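Local coordinates for Low molecular weight protein-tyrosine-phosphatase yfkJ (Bacillus subtilis, PDB 4ETM) that removes phosphate from phosphotyrosine-containing proteins as a low molecular weight protein-tyrosine phosphatase and takes part in resistance to ethanol stress, at residues L26-R31 and A54-I59; I19-V24 and F99-A104. All coordinates share one frame; numbering follows the deposited sequence.

Interaction 1: L26-R31 and A54-I59. With K (potassium ion), chain E; PO4 (phosphate ion), chain C.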
loop_
_atom_site.group_PDB
_atom_site.type_symbol
_atom_site.label_atom_id
_atom_site.label_comp_id
_atom_site.label_asym_id
_atom_site.label_seq_id
_atom_site.Cartn_x
_atom_site.Cartn_y
_atom_site.Cartn_z
ATOM N N LEU A 26 -3.951 9.974 -2.618
ATOM C CA LEU A 26 -5.074 9.318 -3.279
ATOM C C LEU A 26 -5.799 10.247 -4.246
ATOM O O LEU A 26 -5.936 9.935 -5.439
ATOM C CB LEU A 26 -6.038 8.773 -2.219
ATOM C CG LEU A 26 -7.294 8.090 -2.760
ATOM C CD1 LEU A 26 -6.902 6.885 -3.571
ATOM C CD2 LEU A 26 -8.221 7.700 -1.601
ATOM N N GLY A 27 -6.238 11.400 -3.753
ATOM C CA GLY A 27 -7.031 12.295 -4.583
ATOM C C GLY A 27 -6.263 13.404 -5.267
ATOM O O GLY A 27 -6.731 14.010 -6.236
ATOM N N ASN A 28 -5.082 13.677 -4.741
ATOM C CA ASN A 28 -4.284 14.817 -5.154
ATOM C C ASN A 28 -5.048 16.145 -4.999
ATOM O O ASN A 28 -4.962 17.056 -5.819
ATOM C CB ASN A 28 -3.702 14.571 -6.532
ATOM C CG ASN A 28 -2.731 15.635 -6.960
ATOM O OD1 ASN A 28 -2.806 16.068 -8.090
ATOM N ND2 ASN A 28 -1.831 16.077 -6.071
ATOM N N ILE A 29 -5.791 16.238 -3.905
ATOM C CA ILE A 29 -6.408 17.505 -3.505
ATOM C C ILE A 29 -6.107 17.916 -2.058
ATOM O O ILE A 29 -6.151 19.096 -1.729
ATOM C CB ILE A 29 -7.945 17.534 -3.738
ATOM C CG1 ILE A 29 -8.626 16.316 -3.099
ATOM C CG2 ILE A 29 -8.245 17.639 -5.217
ATOM C CD1 ILE A 29 -10.132 16.513 -2.884
ATOM N N CYS A 30 -5.812 16.958 -1.196
ATOM C CA CYS A 30 -5.524 17.306 0.200
ATOM C C CYS A 30 -4.030 17.227 0.556
ATOM O O CYS A 30 -3.366 18.263 0.726
ATOM C CB CYS A 30 -6.350 16.450 1.163
ATOM S SG CYS A 30 -8.147 16.590 0.981
ATOM N N ARG A 31 -3.495 16.013 0.634
ATOM C CA ARG A 31 -2.149 15.795 1.167
ATOM C C ARG A 31 -0.995 16.155 0.238
ATOM O O ARG A 31 -0.137 16.971 0.619
ATOM C CB ARG A 31 -1.987 14.352 1.656
ATOM C CG ARG A 31 -2.828 14.035 2.890
ATOM C CD ARG A 31 -2.931 12.548 3.112
ATOM N NE ARG A 31 -3.715 11.916 2.054
ATOM C CZ ARG A 31 -3.811 10.606 1.888
ATOM N NH1 ARG A 31 -3.163 9.775 2.697
ATOM N NH2 ARG A 31 -4.541 10.140 0.883
ATOM N N ALA A 54 9.574 20.241 -7.443
ATOM C CA ALA A 54 8.549 19.339 -6.911
ATOM C C ALA A 54 7.235 19.419 -7.692
ATOM O O ALA A 54 6.932 20.443 -8.309
ATOM C CB ALA A 54 8.313 19.611 -5.423
ATOM N N ASP A 55 6.476 18.320 -7.667
ATOM C CA ASP A 55 5.163 18.237 -8.302
ATOM C C ASP A 55 4.347 17.287 -7.438
ATOM O O ASP A 55 4.876 16.709 -6.487
ATOM C CB ASP A 55 5.262 17.691 -9.732
ATOM C CG ASP A 55 3.948 17.796 -10.508
ATOM O OD1 ASP A 55 3.071 18.606 -10.124
ATOM O OD2 ASP A 55 3.794 17.071 -11.526
ATOM N N SER A 56 3.060 17.128 -7.733
ATOM C CA SER A 56 2.275 16.114 -7.032
ATOM C C SER A 56 1.367 15.379 -8.002
ATOM O O SER A 56 1.288 15.742 -9.144
ATOM C CB SER A 56 1.516 16.678 -5.821
ATOM O OG SER A 56 0.690 17.778 -6.132
ATOM N N ALA A 57 0.700 14.333 -7.564
ATOM C CA ALA A 57 -0.249 13.617 -8.423
ATOM C C ALA A 57 -0.994 12.626 -7.559
ATOM O O ALA A 57 -0.536 12.267 -6.469
ATOM C CB ALA A 57 0.464 12.883 -9.568
ATOM N N GLY A 58 -2.132 12.148 -8.052
ATOM C CA GLY A 58 -2.951 11.257 -7.259
ATOM C C GLY A 58 -3.107 9.878 -7.861
ATOM O O GLY A 58 -3.031 9.708 -9.067
ATOM N N ILE A 59 -3.342 8.893 -7.002
ATOM C CA ILE A 59 -3.653 7.558 -7.464
ATOM C C ILE A 59 -4.966 7.517 -8.250
ATOM O O ILE A 59 -5.035 6.887 -9.319
ATOM C CB ILE A 59 -3.729 6.556 -6.300
ATOM C CG1 ILE A 59 -2.380 6.469 -5.577
ATOM C CG2 ILE A 59 -4.103 5.187 -6.857
ATOM C CD1 ILE A 59 -1.219 6.123 -6.499
HETATM K K K E . -0.861 18.282 -9.260
HETATM P P PO4 C . -6.062 13.344 -0.669
HETATM O O1 PO4 C . -7.433 13.299 -0.024
HETATM O O2 PO4 C . -6.167 14.259 -1.844
HETATM O O3 PO4 C . -5.668 11.958 -1.077
HETATM O O4 PO4 C . -5.035 13.770 0.362
HETATM O O HOH W 1 -2.235 19.759 -6.680
#

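Interaction 2: I19-V24 and F99-A104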
loop_
_atom_site.group_PDB
_atom_site.type_symbol
_atom_site.label_atom_id
_atom_site.label_comp_id
_atom_site.label_asym_id
_atom_site.label_seq_id
_atom_site.Cartn_x
_atom_site.Cartn_y
_atom_site.Cartn_z
ATOM N N ILE A 19 16.964 18.046 -9.581
ATOM C CA ILE A 19 16.428 16.902 -8.852
ATOM C C ILE A 19 14.913 17.059 -8.806
ATOM O O ILE A 19 14.411 18.133 -8.497
ATOM C CB ILE A 19 16.974 16.848 -7.408
ATOM C CG1 ILE A 19 18.502 16.719 -7.422
ATOM C CG2 ILE A 19 16.302 15.712 -6.600
ATOM C CD1 ILE A 19 19.177 17.250 -6.172
ATOM N N SER A 20 14.182 16.002 -9.133
ATOM C CA SER A 20 12.730 16.105 -9.150
ATOM C C SER A 20 12.088 15.198 -8.114
ATOM O O SER A 20 12.518 14.056 -7.913
ATOM C CB SER A 20 12.176 15.790 -10.536
ATOM O OG SER A 20 12.702 14.562 -11.005
ATOM N N VAL A 21 11.048 15.721 -7.475
ATOM C CA VAL A 21 10.329 15.041 -6.407
ATOM C C VAL A 21 8.831 15.057 -6.722
ATOM O O VAL A 21 8.260 16.120 -6.921
ATOM C CB VAL A 21 10.571 15.755 -5.061
ATOM C CG1 VAL A 21 9.847 15.050 -3.936
ATOM C CG2 VAL A 21 12.067 15.838 -4.768
ATOM N N LEU A 22 8.211 13.883 -6.785
ATOM C CA LEU A 22 6.762 13.785 -6.986
ATOM C C LEU A 22 6.094 13.300 -5.710
ATOM O O LEU A 22 6.408 12.221 -5.217
ATOM C CB LEU A 22 6.429 12.840 -8.139
ATOM C CG LEU A 22 4.924 12.657 -8.323
ATOM C CD1 LEU A 22 4.311 13.935 -8.846
ATOM C CD2 LEU A 22 4.640 11.489 -9.272
ATOM N N PHE A 23 5.208 14.127 -5.154
ATOM C CA PHE A 23 4.410 13.749 -3.988
ATOM C C PHE A 23 3.121 13.097 -4.440
ATOM O O PHE A 23 2.474 13.576 -5.360
ATOM C CB PHE A 23 4.112 14.948 -3.096
ATOM C CG PHE A 23 5.328 15.551 -2.482
ATOM C CD1 PHE A 23 5.897 14.994 -1.347
ATOM C CD2 PHE A 23 5.922 16.668 -3.051
ATOM C CE1 PHE A 23 7.029 15.547 -0.776
ATOM C CE2 PHE A 23 7.065 17.233 -2.478
ATOM C CZ PHE A 23 7.619 16.668 -1.347
ATOM N N VAL A 24 2.769 11.975 -3.831
ATOM C CA VAL A 24 1.605 11.229 -4.300
ATOM C C VAL A 24 0.661 10.862 -3.166
ATOM O O VAL A 24 1.077 10.297 -2.136
ATOM C CB VAL A 24 2.018 9.933 -5.049
ATOM C CG1 VAL A 24 0.792 9.148 -5.516
ATOM C CG2 VAL A 24 2.904 10.248 -6.244
ATOM N N PHE A 99 10.646 11.045 -12.345
ATOM C CA PHE A 99 11.000 11.681 -11.090
ATOM C C PHE A 99 12.047 10.916 -10.308
ATOM O O PHE A 99 11.974 9.713 -10.205
ATOM C CB PHE A 99 9.749 11.868 -10.235
ATOM C CG PHE A 99 8.838 12.964 -10.723
ATOM C CD1 PHE A 99 9.007 14.271 -10.286
ATOM C CD2 PHE A 99 7.806 12.691 -11.604
ATOM C CE1 PHE A 99 8.170 15.288 -10.727
ATOM C CE2 PHE A 99 6.964 13.712 -12.046
ATOM C CZ PHE A 99 7.161 15.015 -11.608
ATOM N N ASP A 100 12.994 11.637 -9.716
ATOM C CA ASP A 100 14.074 11.018 -8.966
ATOM C C ASP A 100 13.553 10.393 -7.664
ATOM O O ASP A 100 14.013 9.323 -7.257
ATOM C CB ASP A 100 15.180 12.047 -8.701
ATOM C CG ASP A 100 15.808 12.561 -9.984
ATOM O OD1 ASP A 100 16.283 11.720 -10.780
ATOM O OD2 ASP A 100 15.811 13.794 -10.209
ATOM N N TYR A 101 12.598 11.069 -7.034
ATOM C CA TYR A 101 11.978 10.604 -5.795
ATOM C C TYR A 101 10.480 10.556 -5.984
ATOM O O TYR A 101 9.888 11.505 -6.486
ATOM C CB TYR A 101 12.261 11.574 -4.647
ATOM C CG TYR A 101 13.700 11.611 -4.216
ATOM C CD1 TYR A 101 14.137 10.853 -3.141
ATOM C CD2 TYR A 101 14.610 12.415 -4.868
ATOM C CE1 TYR A 101 15.464 10.877 -2.740
ATOM C CE2 TYR A 101 15.939 12.448 -4.475
ATOM C CZ TYR A 101 16.350 11.680 -3.406
ATOM O OH TYR A 101 17.666 11.713 -2.999
ATOM N N ILE A 102 9.858 9.457 -5.587
ATOM C CA ILE A 102 8.413 9.445 -5.502
ATOM C C ILE A 102 8.029 9.255 -4.045
ATOM O O ILE A 102 8.381 8.248 -3.442
ATOM C CB ILE A 102 7.809 8.371 -6.410
ATOM C CG1 ILE A 102 8.252 8.623 -7.864
ATOM C CG2 ILE A 102 6.294 8.349 -6.241
ATOM C CD1 ILE A 102 7.607 7.731 -8.884
ATOM N N ILE A 103 7.308 10.230 -3.494
ATOM C CA ILE A 103 7.060 10.307 -2.067
ATOM C C ILE A 103 5.557 10.161 -1.814
ATOM O O ILE A 103 4.785 11.094 -2.060
ATOM C CB ILE A 103 7.562 11.656 -1.494
ATOM C CG1 ILE A 103 9.054 11.858 -1.786
ATOM C CG2 ILE A 103 7.328 11.709 -0.002
ATOM C CD1 ILE A 103 9.935 10.699 -1.371
ATOM N N ALA A 104 5.157 8.976 -1.351
ATOM C CA ALA A 104 3.742 8.650 -1.090
ATOM C C ALA A 104 3.315 9.065 0.297
ATOM O O ALA A 104 4.132 9.093 1.202
ATOM C CB ALA A 104 3.526 7.176 -1.251
HETATM O O HOH W 2 14.627 14.453 -12.813
#

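Interaction 1: L26-R31 and A54-I59
Asn28 reaches from the phosphate-binding loop to the end of strand 52-58. Asn28 CB lies against the backbone of Gly58, 3.3 Å from Gly58 N. CG is anti to the backbone N (chi1 -173°), which carries the amide over the strand, and CG rests on CA and C of Ala57. Asn28 ND2 gives a hydrogen bond to Ser56 OG (3.0 Å), with the hydroxyl close to the amide plane. ND2 is shared with Ser32 OG, its stronger partner, and Ser56 OG is also bonded to Glu36. Asn28 OD1 accepts from the backbone N of Arg89 and lies 3.2 Å from a potassium ion, which Ser56 O and a water also bind at long range.

At the other end of the contact, Leu26 CD1 touches Ile59 CB at 4.2 Å, the two side chains crossing at about a right angle. Phe119 of the second subunit packs on both.

The loop that carries Asn28 wraps a phosphate ion, probably from the crystallisation liquor, that sits where a substrate phosphate would be expected. The backbone N atoms of Gly27, Ile29, Cys30 and Arg31 all donate to it. Arg31 NE bonds to phosphate O4 (2.8 Å) and Arg31 NH2 to phosphate O3 (2.9 Å), so the guanidinium meets the ion edge-on. Asp106 forms a salt bridge with Arg31 NH1. Nucleophile Cys25 to active-site Arg31 form the C(X)5R P-loop of the protein-tyrosine phosphatases.

Interaction 2: I19-V24 and F99-A104
Leu22 pushes its CB into the face of the Phe99 ring. The CH-pi contact is central: Leu22 CB sits 3.6 Å from the centroid of the Phe99 ring, 14° off the normal. CG of Leu22 is anti to the backbone N (chi1 177°); methyl CD1 continues over the ring toward Phe99 CZ, while Leu22 CD2 hangs past the rim beside Phe99 CD2. Ser20 CB fits against Phe99 CD1 at 3.5 Å, so the ring fills the hollow between Ser20 and Leu22.

Further along this face, Val24 CG2 meets Ile102 CG2 at 3.9 Å.

The other face carries Val21, Phe23, Tyr101 and Ile103. Val21 CG1 is a shared bump: it touches Ile103 CG1 and lies over one face of the Phe23 ring, toward its rim. Phe23 and Ile103 lie side by side and point the same way, with ring atom CD1 3.7 Å from Ile103 CB. Ile19 CG2 meets the edge of the Tyr101 ring at CE2. Helix 149-170 packs on this face, Leu163 touching both Phe23 and Ile103.

At the start, Asp100 turns its carboxylate back to Ser20. Asp100 OD2 accepts from Ser20 N (2.9 Å), and a water links OD2 to Ser20 OG. Asp100 N donates to Ser20 OG at 3.2 Å.

Beyond this turn the backbones pair in parallel. Tyr101 N bonds to Ser20 O, Leu22 N to Tyr101 O, Ile103 N to Leu22 O (2.8 Å) and Val24 N to Ile103 O. The segment axes lie 4.6 Å apart at an angle of 20°. Strands 19-25 and 101-104 are the two inner strands of the four-stranded parallel sheet, with helices packed against it, the alpha/beta core of low molecular weight protein-tyrosine phosphatases.

Strand 19-25 joins the two interactions. Interaction 2 pairs it with strand 101-104, and its other edge is bonded to strand 52-58 of interaction 1. Phe23 N lies 2.9 Å from Asp55 O, and Phe23 O lies 2.9 Å from Ala57 N, both probable hydrogen bonds. Leu22 CD1 also packs on Ser56 C at 3.4 Å. The centres of the contacts are about 11 Å apart. After Val24 comes the nucleophile Cys25, the first residue of the phosphate-binding loop that continues through 26-31. Interaction 2 lies in the sheet whose strand 19-25 runs into the active-site loop; interaction 1 includes that loop. Asp142, the proton donor, has its side chain about 4 Å from that of Leu26.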